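Long-range contact in oxidoreductase, short chain dehydrogenase/reductase family protein (Bifidobacterium adolescentis L2-32, PDB 6OW4), which acts as an NADH-dependent 20beta-hydroxysteroid dehydrogenase of the short-chain dehydrogenase/reductase family: residues G41-V46 with L119-F124. Residues are numbered along the deposited sequence; the frame is centred on the assembly and turned at random. Where two conformers were deposited one is given.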
ATOM      1  N   GLY F  41     -27.883   0.646  23.575  1.00 46.01           N
ATOM      2  CA  GLY F  41     -27.645   1.936  24.250  1.00 46.23           C
ATOM      3  C   GLY F  41     -26.771   2.865  23.423  1.00 45.49           C
ATOM      4  O   GLY F  41     -26.166   3.777  24.024  1.00 49.92           O
ATOM      5  N   ARG F  42     -26.715   2.658  22.101  1.00 43.39           N
ATOM      6  CA  ARG F  42     -25.895   3.474  21.163  0.59 42.25           C
ATOM      7  C   ARG F  42     -26.809   4.120  20.117  1.00 42.25           C
ATOM      8  O   ARG F  42     -27.866   3.531  19.812  1.00 42.73           O
ATOM      9  CB  ARG F  42     -24.814   2.618  20.496  0.59 40.48           C
ATOM     10  CG  ARG F  42     -23.625   2.319  21.398  0.59 39.52           C
ATOM     11  CD  ARG F  42     -22.456   1.691  20.660  0.59 38.56           C
ATOM     12  NE  ARG F  42     -21.833   2.600  19.704  0.59 37.70           N
ATOM     13  CZ  ARG F  42     -20.685   2.372  19.067  0.59 36.75           C
ATOM     14  NH1 ARG F  42     -20.009   1.254  19.277  0.59 36.54           N
ATOM     15  NH2 ARG F  42     -20.216   3.267  18.215  0.59 35.84           N
ATOM     16  N   LYS F  43     -26.398   5.282  19.609  1.00 41.61           N
ATOM     17  CA  LYS F  43     -27.173   6.112  18.652  1.00 41.88           C
ATOM     18  C   LYS F  43     -26.222   6.631  17.570  1.00 40.11           C
ATOM     19  O   LYS F  43     -25.052   6.910  17.895  1.00 40.61           O
ATOM     20  CB  LYS F  43     -27.854   7.265  19.396  1.00 43.43           C
ATOM     21  CG  LYS F  43     -28.557   6.868  20.686  1.00 45.27           C
ATOM     22  CD  LYS F  43     -29.248   8.017  21.372  1.00 47.14           C
ATOM     23  CE  LYS F  43     -29.915   7.608  22.666  1.00 49.21           C
ATOM     24  NZ  LYS F  43     -30.218   8.786  23.513  1.00 51.65           N
ATOM     25  N   GLY F  44     -26.712   6.749  16.335  1.00 37.59           N
ATOM     26  CA  GLY F  44     -25.920   7.200  15.178  1.00 35.98           C
ATOM     27  C   GLY F  44     -26.788   7.376  13.949  1.00 35.25           C
ATOM     28  O   GLY F  44     -28.009   7.175  14.064  1.00 36.70           O
ATOM     29  N   PHE F  45     -26.182   7.731  12.815  1.00 34.14           N
ATOM     30  CA  PHE F  45     -26.897   7.971  11.536  1.00 34.40           C
ATOM     31  C   PHE F  45     -26.158   7.289  10.381  1.00 32.68           C
ATOM     32  O   PHE F  45     -24.953   6.990  10.499  1.00 31.03           O
ATOM     33  CB  PHE F  45     -27.087   9.472  11.304  1.00 34.32           C
ATOM     34  CG  PHE F  45     -25.828  10.255  11.027  1.00 33.89           C
ATOM     35  CD1 PHE F  45     -25.108  10.835  12.061  1.00 33.55           C
ATOM     36  CD2 PHE F  45     -25.381  10.437   9.728  1.00 33.75           C
ATOM     37  CE1 PHE F  45     -23.959  11.566  11.800  1.00 33.70           C
ATOM     38  CE2 PHE F  45     -24.232  11.169   9.469  1.00 33.82           C
ATOM     39  CZ  PHE F  45     -23.523  11.731  10.505  1.00 33.83           C
ATOM     40  N   VAL F  46     -26.896   7.046   9.297  1.00 33.40           N
ATOM     41  CA  VAL F  46     -26.414   6.401   8.041  1.00 32.73           C
ATOM     42  C   VAL F  46     -26.841   7.289   6.869  1.00 31.94           C
ATOM     43  O   VAL F  46     -28.051   7.554   6.750  1.00 31.29           O
ATOM     44  CB  VAL F  46     -26.977   4.974   7.895  1.00 33.33           C
ATOM     45  CG1 VAL F  46     -26.574   4.346   6.569  1.00 33.25           C
ATOM     46  CG2 VAL F  46     -26.577   4.082   9.062  1.00 33.48           C
ATOM     47  N   LEU F 119     -32.698  12.490  18.111  1.00 53.95           N
ATOM     48  CA  LEU F 119     -32.045  11.183  18.397  1.00 52.48           C
ATOM     49  C   LEU F 119     -31.454  11.189  19.815  1.00 50.88           C
ATOM     50  O   LEU F 119     -31.693  10.212  20.554  1.00 49.20           O
ATOM     51  CB  LEU F 119     -30.965  10.923  17.341  1.00 52.28           C
ATOM     52  CG  LEU F 119     -30.807   9.473  16.886  1.00 52.94           C
ATOM     53  CD1 LEU F 119     -32.087   8.950  16.250  1.00 53.69           C
ATOM     54  CD2 LEU F 119     -29.647   9.342  15.911  1.00 52.65           C
ATOM     55  N   GLY F 120     -30.710  12.242  20.168  1.00 48.62           N
ATOM     56  CA  GLY F 120     -30.075  12.410  21.490  1.00 47.76           C
ATOM     57  C   GLY F 120     -28.593  12.716  21.364  1.00 46.00           C
ATOM     58  O   GLY F 120     -28.151  13.727  21.939  1.00 47.26           O
ATOM     59  N   THR F 121     -27.854  11.868  20.641  1.00 43.82           N
ATOM     60  CA  THR F 121     -26.396  12.015  20.379  1.00 42.46           C
ATOM     61  C   THR F 121     -25.996  11.147  19.180  1.00 39.92           C
ATOM     62  O   THR F 121     -26.888  10.510  18.583  1.00 37.91           O
ATOM     63  CB  THR F 121     -25.566  11.663  21.622  1.00 42.80           C
ATOM     64  OG1 THR F 121     -24.202  11.978  21.340  1.00 43.21           O
ATOM     65  CG2 THR F 121     -25.679  10.209  22.028  1.00 42.82           C
ATOM     66  N   VAL F 122     -24.699  11.134  18.855  1.00 39.61           N
ATOM     67  CA  VAL F 122     -24.096  10.337  17.746  1.00 39.53           C
ATOM     68  C   VAL F 122     -22.882   9.583  18.303  1.00 38.92           C
ATOM     69  O   VAL F 122     -21.857  10.238  18.580  1.00 38.71           O
ATOM     70  CB  VAL F 122     -23.729  11.241  16.552  1.00 40.19           C
ATOM     71  CG1 VAL F 122     -22.873  10.524  15.517  1.00 40.12           C
ATOM     72  CG2 VAL F 122     -24.971  11.824  15.894  1.00 41.02           C
ATOM     73  N   ASP F 123     -23.020   8.263  18.481  1.00 38.25           N
ATOM     74  CA  ASP F 123     -21.940   7.323  18.891  1.00 37.63           C
ATOM     75  C   ASP F 123     -21.229   6.793  17.641  1.00 35.45           C
ATOM     76  O   ASP F 123     -20.026   6.500  17.732  1.00 34.20           O
ATOM     77  CB  ASP F 123     -22.490   6.148  19.704  1.00 38.39           C
ATOM     78  CG  ASP F 123     -23.122   6.546  21.026  1.00 40.32           C
ATOM     79  OD1 ASP F 123     -22.370   6.915  21.949  1.00 43.54           O
ATOM     80  OD2 ASP F 123     -24.364   6.485  21.121  1.00 42.26           O
ATOM     81  N   PHE F 124     -21.952   6.650  16.527  1.00 33.46           N
ATOM     82  CA  PHE F 124     -21.414   6.160  15.232  1.00 32.31           C
ATOM     83  C   PHE F 124     -22.024   6.955  14.074  1.00 30.78           C
ATOM     84  O   PHE F 124     -23.117   7.525  14.234  1.00 31.45           O
ATOM     85  CB  PHE F 124     -21.703   4.667  15.064  1.00 32.97           C
ATOM     86  CG  PHE F 124     -23.170   4.333  14.967  1.00 33.88           C
ATOM     87  CD1 PHE F 124     -23.814   4.311  13.738  1.00 34.48           C
ATOM     88  CD2 PHE F 124     -23.911   4.059  16.105  1.00 34.52           C
ATOM     89  CE1 PHE F 124     -25.165   4.014  13.652  1.00 34.62           C
ATOM     90  CE2 PHE F 124     -25.262   3.757  16.016  1.00 34.89           C
ATOM     91  CZ  PHE F 124     -25.887   3.735  14.790  1.00 34.90           C
TER
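Lys43 and Asp123 pair where strand 42-47 of the Rossmann fold runs beside the loop that leads from helix 105-119 into the neighbouring parallel strand 124-127. One sound bond defines this pairing: Lys43 N donates to Asp123 OD2 over 2.8 Å at an N-H...O angle of 152°, using the carboxylate's anti lone pair. With CG beside its own backbone N (chi1 -63°), the aspartate turns its carboxylate toward strand 42-47, where OD2 accepts that N-H. Asp123 N also points at Lys43 O, but at 2.5 Å this bond is suspiciously short and its details are doubtful; Phe124 N adds a weak bond to the same oxygen. Further in, Phe45 N reaches Phe124 O at 3.4 Å, another weak bond, while Phe45 also bonds through its backbone to Phe126, where the regular parallel pairing continues.

Aromatic contacts occupy both sides of the sheet. The Phe124 ring lies flat over Gly44, whose CA sits 3.5 Å from the ring centroid and 11° off the normal, a CH-pi contact. Phe45 points the other way and meets Val122 with its edge: CG2 of the valine lies in the ring plane, 4.0 Å from Phe45 CD1. Ile166 of helix 142-170 touches Val122 as well, and Ala163 touches Phe45, joining this side to the helical layer.

The methylene chain of Lys43 runs extended beyond CG, placing CD 3.4 Å from the carbonyl oxygen Leu119 O.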